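Local coordinates for protein succinylglutamate desuccinylase/aspartoacylase (Ruegeria sp. TM1040, PDB 3NA6) that probably hydrolyses the amide bond of an N-acylated amino acid, as do the zinc-dependent enzymes of the succinylglutamate desuccinylase/aspartoacylase family, at residues 135-141 / 199-205; 149-154 / 308-314. All blocks are in the same frame, centred on the assembly; numbering follows the deposited sequence.

Contact 1. Residues 135-141 / 199-205; sequences LPMADVA and VEEMGKV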
ATOM      1  N   LEU A 135     -14.857   7.085 -33.659  1.00 24.70           N
ATOM      2  CA  LEU A 135     -14.699   6.149 -34.789  1.00 24.59           C
ATOM      3  C   LEU A 135     -15.706   6.414 -35.911  1.00 23.75           C
ATOM      4  O   LEU A 135     -15.328   6.371 -37.069  1.00 23.17           O
ATOM      5  CB  LEU A 135     -14.757   4.665 -34.371  1.00 25.18           C
ATOM      6  CG  LEU A 135     -13.424   4.104 -33.826  1.00 27.10           C
ATOM      7  CD1 LEU A 135     -13.556   2.657 -33.275  1.00 20.04           C
ATOM      8  CD2 LEU A 135     -12.397   4.195 -34.934  1.00 19.31           C
ATOM      9  N   PRO A 136     -16.967   6.704 -35.572  1.00 24.02           N
ATOM     10  CA  PRO A 136     -17.851   6.971 -36.708  1.00 25.58           C
ATOM     11  C   PRO A 136     -17.486   8.192 -37.549  1.00 26.51           C
ATOM     12  O   PRO A 136     -17.953   8.271 -38.669  1.00 27.65           O
ATOM     13  CB  PRO A 136     -19.237   7.144 -36.073  1.00 24.30           C
ATOM     14  CG  PRO A 136     -19.182   6.355 -34.796  1.00 23.96           C
ATOM     15  CD  PRO A 136     -17.725   6.539 -34.313  1.00 21.61           C
HETATM   16  N   MSE A 137     -16.672   9.112 -37.040  0.50 24.77           N
HETATM   17  CA  MSE A 137     -16.249  10.239 -37.846  0.50 24.74           C
HETATM   18  C   MSE A 137     -14.937   9.962 -38.537  0.50 24.63           C
HETATM   19  O   MSE A 137     -14.494  10.777 -39.332  0.50 25.12           O
HETATM   20  CB  MSE A 137     -16.149  11.489 -36.985  0.50 25.19           C
HETATM   21  CG  MSE A 137     -17.502  11.974 -36.515  0.50 23.75           C
HETATM   22 SE   MSE A 137     -17.374  13.755 -35.791  0.38 28.41          SE
HETATM   23  CE  MSE A 137     -15.571  13.641 -34.977  0.50 12.60           C
ATOM     24  N   ALA A 138     -14.325   8.807 -38.268  1.00 24.19           N
ATOM     25  CA  ALA A 138     -13.065   8.439 -38.927  1.00 24.97           C
ATOM     26  C   ALA A 138     -13.264   7.504 -40.096  1.00 25.68           C
ATOM     27  O   ALA A 138     -14.099   6.604 -40.038  1.00 23.59           O
ATOM     28  CB  ALA A 138     -12.095   7.788 -37.929  1.00 23.28           C
ATOM     29  N   ASP A 139     -12.416   7.652 -41.115  1.00 26.66           N
ATOM     30  CA  ASP A 139     -12.358   6.676 -42.206  1.00 26.13           C
ATOM     31  C   ASP A 139     -11.335   5.569 -41.952  1.00 24.91           C
ATOM     32  O   ASP A 139     -11.522   4.393 -42.363  1.00 23.60           O
ATOM     33  CB  ASP A 139     -12.042   7.428 -43.490  1.00 27.50           C
ATOM     34  CG  ASP A 139     -13.075   8.494 -43.778  1.00 28.77           C
ATOM     35  OD1 ASP A 139     -14.238   8.122 -44.020  1.00 35.34           O
ATOM     36  OD2 ASP A 139     -12.744   9.692 -43.690  1.00 24.57           O
ATOM     37  N   VAL A 140     -10.265   5.939 -41.260  1.00 22.30           N
ATOM     38  CA  VAL A 140      -9.158   5.013 -40.989  1.00 19.81           C
ATOM     39  C   VAL A 140      -8.660   5.230 -39.580  1.00 20.25           C
ATOM     40  O   VAL A 140      -8.928   6.279 -38.959  1.00 23.08           O
ATOM     41  CB  VAL A 140      -8.019   5.211 -42.023  1.00 21.58           C
ATOM     42  CG1 VAL A 140      -8.578   5.033 -43.417  1.00 21.18           C
ATOM     43  CG2 VAL A 140      -7.360   6.600 -41.881  1.00 20.56           C
ATOM     44  N   ALA A 141      -7.972   4.236 -39.037  1.00 21.89           N
ATOM     45  CA  ALA A 141      -7.382   4.334 -37.692  1.00 22.29           C
ATOM     46  C   ALA A 141      -5.957   3.778 -37.689  1.00 21.65           C
ATOM     47  O   ALA A 141      -5.672   2.787 -38.346  1.00 19.90           O
ATOM     48  CB  ALA A 141      -8.220   3.582 -36.655  1.00 21.04           C
ATOM     49  N   VAL A 199     -12.741  -1.201 -35.105  1.00 21.51           N
ATOM     50  CA  VAL A 199     -12.465  -0.492 -36.356  1.00 21.31           C
ATOM     51  C   VAL A 199     -12.822  -1.342 -37.572  1.00 23.27           C
ATOM     52  O   VAL A 199     -13.605  -0.927 -38.427  1.00 26.28           O
ATOM     53  CB  VAL A 199     -11.002  -0.065 -36.441  1.00 17.26           C
ATOM     54  CG1 VAL A 199     -10.750   0.707 -37.755  1.00 19.46           C
ATOM     55  CG2 VAL A 199     -10.633   0.754 -35.197  1.00 16.54           C
ATOM     56  N   GLU A 200     -12.288  -2.545 -37.606  1.00 22.76           N
ATOM     57  CA  GLU A 200     -12.416  -3.420 -38.743  1.00 25.50           C
ATOM     58  C   GLU A 200     -13.853  -3.862 -39.018  1.00 23.27           C
ATOM     59  O   GLU A 200     -14.272  -3.976 -40.175  1.00 23.36           O
ATOM     60  CB  GLU A 200     -11.512  -4.632 -38.543  1.00 23.81           C
ATOM     61  CG  GLU A 200     -10.062  -4.284 -38.671  1.00 26.14           C
ATOM     62  CD  GLU A 200      -9.166  -5.365 -38.059  1.00 33.04           C
ATOM     63  OE1 GLU A 200      -9.716  -6.302 -37.440  1.00 27.05           O
ATOM     64  OE2 GLU A 200      -7.926  -5.262 -38.195  1.00 32.63           O
ATOM     65  N   GLU A 201     -14.630  -4.102 -37.975  1.00 24.25           N
ATOM     66  CA  GLU A 201     -16.002  -4.550 -38.208  1.00 24.42           C
ATOM     67  C   GLU A 201     -16.908  -3.451 -38.749  1.00 23.48           C
ATOM     68  O   GLU A 201     -17.988  -3.754 -39.284  1.00 21.95           O
ATOM     69  CB  GLU A 201     -16.592  -5.275 -36.980  1.00 26.41           C
ATOM     70  CG  GLU A 201     -17.061  -4.347 -35.888  1.00 36.76           C
ATOM     71  CD  GLU A 201     -17.686  -5.075 -34.671  1.00 47.30           C
ATOM     72  OE1 GLU A 201     -17.806  -6.332 -34.679  1.00 44.60           O
ATOM     73  OE2 GLU A 201     -18.046  -4.354 -33.706  1.00 34.69           O
HETATM   74  N   MSE A 202     -16.473  -2.191 -38.629  1.00 22.97           N
HETATM   75  CA  MSE A 202     -17.137  -1.062 -39.276  1.00 23.49           C
HETATM   76  C   MSE A 202     -16.804  -0.934 -40.732  1.00 24.00           C
HETATM   77  O   MSE A 202     -17.336  -0.032 -41.404  1.00 25.15           O
HETATM   78  CB  MSE A 202     -16.746   0.283 -38.635  1.00 23.80           C
HETATM   79  CG  MSE A 202     -17.103   0.387 -37.226  1.00 28.62           C
HETATM   80 SE   MSE A 202     -16.301   1.947 -36.421  0.75 25.26          SE
HETATM   81  CE  MSE A 202     -17.335   1.774 -34.749  1.00 27.06           C
ATOM     82  N   GLY A 203     -15.928  -1.792 -41.239  1.00 25.35           N
ATOM     83  CA  GLY A 203     -15.510  -1.707 -42.640  1.00 24.73           C
ATOM     84  C   GLY A 203     -14.362  -0.761 -42.875  1.00 24.93           C
ATOM     85  O   GLY A 203     -14.150  -0.353 -44.007  1.00 23.62           O
ATOM     86  N   LYS A 204     -13.595  -0.451 -41.814  1.00 23.72           N
ATOM     87  CA  LYS A 204     -12.538   0.565 -41.872  1.00 21.10           C
ATOM     88  C   LYS A 204     -11.135  -0.001 -41.737  1.00 22.81           C
ATOM     89  O   LYS A 204     -10.898  -0.966 -41.007  1.00 24.17           O
ATOM     90  CB  LYS A 204     -12.791   1.649 -40.807  1.00 20.11           C
ATOM     91  CG  LYS A 204     -14.004   2.493 -41.130  1.00 20.76           C
ATOM     92  CD  LYS A 204     -14.473   3.370 -39.983  1.00 21.02           C
ATOM     93  CE  LYS A 204     -15.729   4.115 -40.377  1.00 20.25           C
ATOM     94  NZ  LYS A 204     -16.192   4.973 -39.289  1.00 24.04           N
ATOM     95  N   VAL A 205     -10.201   0.587 -42.486  1.00 24.01           N
ATOM     96  CA  VAL A 205      -8.802   0.196 -42.438  1.00 22.45           C
ATOM     97  C   VAL A 205      -8.192   0.526 -41.081  1.00 23.92           C
ATOM     98  O   VAL A 205      -8.372   1.633 -40.539  1.00 23.10           O
ATOM     99  CB  VAL A 205      -7.961   0.883 -43.557  1.00 23.37           C
ATOM    100  CG1 VAL A 205      -6.478   0.663 -43.324  1.00 18.35           C
ATOM    101  CG2 VAL A 205      -8.351   0.328 -44.887  1.00 26.68           C
TER
HETATM  102  O   HOH W   1     -18.284   5.972 -40.964  1.00 32.10           O
HETATM  103  O   HOH W   2     -10.955   2.643 -44.484  1.00 31.47           O
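Ala-141 and Val-205 join the two backbones where strands 140-143 and 205-210 begin side by side and parallel: Ala-141 N donates to Val-205 O at 3.0 Å, with an N-H...O angle of 158°. One step before this bond a water bridges the chains, giving a hydrogen to Asp-139 O and accepting one from Val-205 N. Lys-204 carries most of the polar contact. Its CG stands opposite the carbonyl carbon (chi1 -69°) and the rest of the chain is fully extended, which lays CB and CG against Asp-139 O, brings CD and CE past Ala-138 O and carries the ammonium to the turn after helix 122-134. There NZ donates to Leu-135 O at 2.8 Å and to Ala-138 O at 2.8 Å. It meets Ala-138 O almost head-on, at a C=O...N angle of 164°, but comes to Leu-135 O from above the carbonyl plane, while Ala-138 N binds that same oxygen from the opposite face. A water held by Pro-136 O takes a third bond from NZ. A methionine in place of Lys-204 would probably leave Ala-138 O without this donor and Leu-135 O with one fewer, loosening the tie between turn and strand. Behind the lysine the contact is apolar. Leu-135 crosses Val-199 at about a right angle, CD2 to CG2 at 3.9 Å, and its CB meets the selenium of selenomethionine Met-202, SE, at 3.7 Å. Both methyls of Val-199 also rest on Ala-141 CB. Gly-203, at positive phi, closes the end of helix 195-200 in a Schellman motif and turns the chain into Lys-204. Two helix-to-strand connections thus meet where neighbouring parallel strands begin, inside the large mixed sheet of the alpha/beta catalytic domain of this family.

Contact 2. Residues 149-154 / 308-314; sequences KTLDFV and LISRHFP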
ATOM      1  N   LYS A 149       6.382  -3.109 -20.462  1.00 18.95           N
ATOM      2  CA  LYS A 149       7.473  -3.391 -19.519  1.00 21.55           C
ATOM      3  C   LYS A 149       7.924  -4.860 -19.494  1.00 18.85           C
ATOM      4  O   LYS A 149       9.040  -5.156 -19.128  1.00 20.86           O
ATOM      5  CB  LYS A 149       7.072  -2.963 -18.099  1.00 19.54           C
ATOM      6  CG  LYS A 149       7.186  -1.464 -17.848  1.00 26.65           C
ATOM      7  CD  LYS A 149       6.599  -1.096 -16.452  1.00 31.25           C
ATOM      8  CE  LYS A 149       6.896   0.360 -16.117  1.00 37.10           C
ATOM      9  NZ  LYS A 149       6.234   0.775 -14.878  1.00 42.47           N
ATOM     10  N   THR A 150       7.052  -5.770 -19.886  1.00 19.85           N
ATOM     11  CA  THR A 150       7.312  -7.179 -19.711  1.00 20.26           C
ATOM     12  C   THR A 150       7.678  -7.919 -20.998  1.00 17.49           C
ATOM     13  O   THR A 150       8.051  -9.091 -20.931  1.00 18.82           O
ATOM     14  CB  THR A 150       6.111  -7.881 -19.038  1.00 22.33           C
ATOM     15  OG1 THR A 150       5.036  -7.993 -19.983  1.00 19.59           O
ATOM     16  CG2 THR A 150       5.660  -7.069 -17.800  1.00 20.00           C
ATOM     17  N   LEU A 151       7.643  -7.238 -22.152  1.00 21.26           N
ATOM     18  CA  LEU A 151       7.846  -7.913 -23.444  1.00 21.64           C
ATOM     19  C   LEU A 151       8.622  -7.028 -24.418  1.00 21.95           C
ATOM     20  O   LEU A 151       8.550  -5.788 -24.373  1.00 23.79           O
ATOM     21  CB  LEU A 151       6.500  -8.249 -24.100  1.00 21.10           C
ATOM     22  CG  LEU A 151       5.645  -9.427 -23.662  1.00 27.92           C
ATOM     23  CD1 LEU A 151       4.400  -9.424 -24.545  1.00 29.60           C
ATOM     24  CD2 LEU A 151       6.385 -10.796 -23.746  1.00 28.73           C
ATOM     25  N   ASP A 152       9.324  -7.674 -25.339  1.00 22.28           N
ATOM     26  CA  ASP A 152      10.025  -6.945 -26.419  1.00 22.45           C
ATOM     27  C   ASP A 152       9.820  -7.709 -27.701  1.00 22.58           C
ATOM     28  O   ASP A 152       9.775  -8.919 -27.684  1.00 26.26           O
ATOM     29  CB  ASP A 152      11.487  -6.800 -26.059  1.00 22.69           C
ATOM     30  CG  ASP A 152      12.192  -5.681 -26.817  1.00 24.55           C
ATOM     31  OD1 ASP A 152      11.572  -5.009 -27.666  1.00 31.74           O
ATOM     32  OD2 ASP A 152      13.411  -5.524 -26.577  1.00 26.82           O
ATOM     33  N   PHE A 153       9.620  -6.984 -28.793  1.00 23.65           N
ATOM     34  CA  PHE A 153       9.321  -7.543 -30.096  1.00 25.01           C
ATOM     35  C   PHE A 153      10.257  -6.957 -31.137  1.00 23.40           C
ATOM     36  O   PHE A 153      10.675  -5.808 -31.015  1.00 22.66           O
ATOM     37  CB  PHE A 153       7.911  -7.138 -30.540  1.00 24.14           C
ATOM     38  CG  PHE A 153       6.810  -7.812 -29.815  1.00 23.02           C
ATOM     39  CD1 PHE A 153       6.258  -7.245 -28.695  1.00 26.13           C
ATOM     40  CD2 PHE A 153       6.256  -8.988 -30.301  1.00 35.20           C
ATOM     41  CE1 PHE A 153       5.205  -7.844 -28.049  1.00 29.64           C
ATOM     42  CE2 PHE A 153       5.183  -9.590 -29.640  1.00 29.64           C
ATOM     43  CZ  PHE A 153       4.669  -8.997 -28.507  1.00 28.66           C
ATOM     44  N   VAL A 154      10.549  -7.717 -32.197  1.00 24.79           N
ATOM     45  CA  VAL A 154      11.112  -7.102 -33.388  1.00 23.60           C
ATOM     46  C   VAL A 154      10.083  -6.073 -33.874  1.00 24.33           C
ATOM     47  O   VAL A 154       8.882  -6.289 -33.703  1.00 22.52           O
ATOM     48  CB  VAL A 154      11.449  -8.122 -34.512  1.00 24.47           C
ATOM     49  CG1 VAL A 154      12.588  -9.038 -34.059  1.00 23.90           C
ATOM     50  CG2 VAL A 154      10.231  -8.932 -34.922  1.00 23.71           C
ATOM     51  N   LEU A 308      14.027 -15.166 -33.461  1.00 25.85           N
ATOM     52  CA  LEU A 308      13.341 -14.749 -32.259  1.00 25.31           C
ATOM     53  C   LEU A 308      12.597 -13.461 -32.545  1.00 23.59           C
ATOM     54  O   LEU A 308      13.200 -12.432 -32.943  1.00 24.17           O
ATOM     55  CB  LEU A 308      14.360 -14.556 -31.153  1.00 24.74           C
ATOM     56  CG  LEU A 308      13.791 -14.138 -29.822  1.00 26.93           C
ATOM     57  CD1 LEU A 308      13.171 -15.347 -29.111  1.00 25.38           C
ATOM     58  CD2 LEU A 308      14.890 -13.467 -29.001  1.00 24.83           C
ATOM     59  N   ILE A 309      11.282 -13.504 -32.363  1.00 23.40           N
ATOM     60  CA  ILE A 309      10.470 -12.350 -32.685  1.00 20.80           C
ATOM     61  C   ILE A 309       9.879 -11.672 -31.443  1.00 22.98           C
ATOM     62  O   ILE A 309       9.482 -10.516 -31.505  1.00 21.88           O
ATOM     63  CB  ILE A 309       9.359 -12.664 -33.756  1.00 21.80           C
ATOM     64  CG1 ILE A 309       8.337 -13.659 -33.232  1.00 25.59           C
ATOM     65  CG2 ILE A 309       9.977 -13.136 -35.079  1.00 22.60           C
ATOM     66  CD1 ILE A 309       7.119 -13.810 -34.158  1.00 22.49           C
ATOM     67  N   SER A 310       9.818 -12.390 -30.328  1.00 21.62           N
ATOM     68  CA  SER A 310       9.312 -11.830 -29.086  1.00 21.38           C
ATOM     69  C   SER A 310      10.048 -12.454 -27.920  1.00 19.75           C
ATOM     70  O   SER A 310      10.411 -13.624 -27.983  1.00 23.16           O
ATOM     71  CB  SER A 310       7.817 -12.124 -28.934  1.00 21.37           C
ATOM     72  OG  SER A 310       7.309 -11.370 -27.830  1.00 26.61           O
ATOM     73  N   ARG A 311      10.276 -11.688 -26.859  1.00 21.45           N
ATOM     74  CA  ARG A 311      10.876 -12.251 -25.637  1.00 19.45           C
ATOM     75  C   ARG A 311      10.317 -11.642 -24.372  1.00 20.85           C
ATOM     76  O   ARG A 311       9.926 -10.479 -24.366  1.00 16.93           O
ATOM     77  CB  ARG A 311      12.396 -12.087 -25.632  1.00 17.38           C
ATOM     78  CG  ARG A 311      12.926 -10.665 -25.874  1.00 20.32           C
ATOM     79  CD  ARG A 311      14.364 -10.479 -25.321  1.00 26.21           C
ATOM     80  NE  ARG A 311      14.381 -10.610 -23.852  1.00 27.49           N
ATOM     81  CZ  ARG A 311      15.464 -10.462 -23.079  1.00 22.49           C
ATOM     82  NH1 ARG A 311      16.636 -10.188 -23.609  1.00 28.53           N
ATOM     83  NH2 ARG A 311      15.365 -10.606 -21.757  1.00 28.66           N
ATOM     84  N   HIS A 312      10.304 -12.439 -23.304  1.00 20.20           N
ATOM     85  CA  HIS A 312      10.087 -11.915 -21.964  1.00 20.23           C
ATOM     86  C   HIS A 312      11.188 -10.904 -21.731  1.00 20.90           C
ATOM     87  O   HIS A 312      12.353 -11.216 -21.988  1.00 21.16           O
ATOM     88  CB  HIS A 312      10.210 -13.052 -20.940  1.00 20.15           C
ATOM     89  CG  HIS A 312      10.116 -12.613 -19.514  1.00 24.99           C
ATOM     90  ND1 HIS A 312       8.910 -12.375 -18.881  1.00 19.84           N
ATOM     91  CD2 HIS A 312      11.079 -12.421 -18.580  1.00 21.13           C
ATOM     92  CE1 HIS A 312       9.144 -12.018 -17.629  1.00 26.19           C
ATOM     93  NE2 HIS A 312      10.449 -12.046 -17.416  1.00 21.16           N
ATOM     94  N   PHE A 313      10.844  -9.725 -21.209  1.00 21.61           N
ATOM     95  CA  PHE A 313      11.842  -8.675 -20.992  1.00 22.72           C
ATOM     96  C   PHE A 313      12.602  -8.678 -19.638  1.00 20.85           C
ATOM     97  O   PHE A 313      13.825  -8.732 -19.637  1.00 21.99           O
ATOM     98  CB  PHE A 313      11.204  -7.324 -21.302  1.00 18.12           C
ATOM     99  CG  PHE A 313      12.155  -6.176 -21.277  1.00 22.21           C
ATOM    100  CD1 PHE A 313      12.862  -5.843 -22.406  1.00 26.71           C
ATOM    101  CD2 PHE A 313      12.294  -5.393 -20.146  1.00 24.84           C
ATOM    102  CE1 PHE A 313      13.724  -4.786 -22.409  1.00 30.88           C
ATOM    103  CE2 PHE A 313      13.151  -4.321 -20.149  1.00 30.42           C
ATOM    104  CZ  PHE A 313      13.860  -4.022 -21.304  1.00 23.97           C
ATOM    105  N   PRO A 314      11.887  -8.670 -18.484  1.00 19.86           N
ATOM    106  CA  PRO A 314      12.566  -8.479 -17.225  1.00 20.94           C
ATOM    107  C   PRO A 314      13.507  -9.614 -16.834  1.00 22.48           C
ATOM    108  O   PRO A 314      13.344 -10.741 -17.269  1.00 21.12           O
ATOM    109  CB  PRO A 314      11.401  -8.351 -16.190  1.00 22.12           C
ATOM    110  CG  PRO A 314      10.216  -7.992 -16.986  1.00 21.86           C
ATOM    111  CD  PRO A 314      10.423  -8.671 -18.323  1.00 22.83           C
TER
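An antiparallel ladder pairs strand 151-153 of the catalytic region with strand 306-312 of the C-terminal beta region, their axes 4.8 Å apart at closest approach. Asp-152 and Arg-311 form its hydrogen-bonded pair: Asp-152 N reaches Arg-311 O at 3.0 Å, and Arg-311 N returns to Asp-152 O at 2.9 Å. Val-154 N to Ile-309 O and Phe-313 N to Thr-150 O extend the ladder at its two ends, the latter donor standing well above the carbonyl plane. In the non-hydrogen-bonded pair of Phe-153 and Ser-310, the serine lays its hydroxyl over one face of the ring, OG lying 3.3 Å from CE2 and offset toward the rim. OG is anti to the backbone N of Ser-310 (chi1 -170°), a torsion that sets it over the ring. The Asp-152 and Arg-311 side chains share a face and touch through CB and CG, but the guanidinium turns back to grip His-312 O side-on, NE at 2.8 Å and NH2 at 3.1 Å, with that oxygen in the guanidinium plane; its NH1 bonds Ser-217 O of the third subunit, while Trp-34 of the second subunit packs on Leu-151, Phe-153 and Ser-310. Pro-314 CD lies over one face of the His-312 ring, toward its rim, and the ring's NE2 bonds Met-316 O. Beside the ladder, Ile-309 and Ser-310 both face Val-325, making a classic beta bulge in this antiparallel sheet.

Overall arrangement
Contacts 1 and 2 lie on opposite sides of the chain's centre, their own centres 30 Å apart and their nearest atoms about 16 Å apart. Their segments alternate along the chain: 135-141, 149-154, 199-205, then 308-314. Strand 140-143 runs in the large mixed sheet of the catalytic domain, and strand 151-153, next in sequence, crosses over to pair with strand 306-312 in the separate antiparallel sheet. Contact 1 is therefore internal to the catalytic domain, while contact 2 ties that domain to the C-terminal beta region. No other chain touches contact 1, whereas two neighbouring subunits pack on contact 2, placing it at the assembly interface.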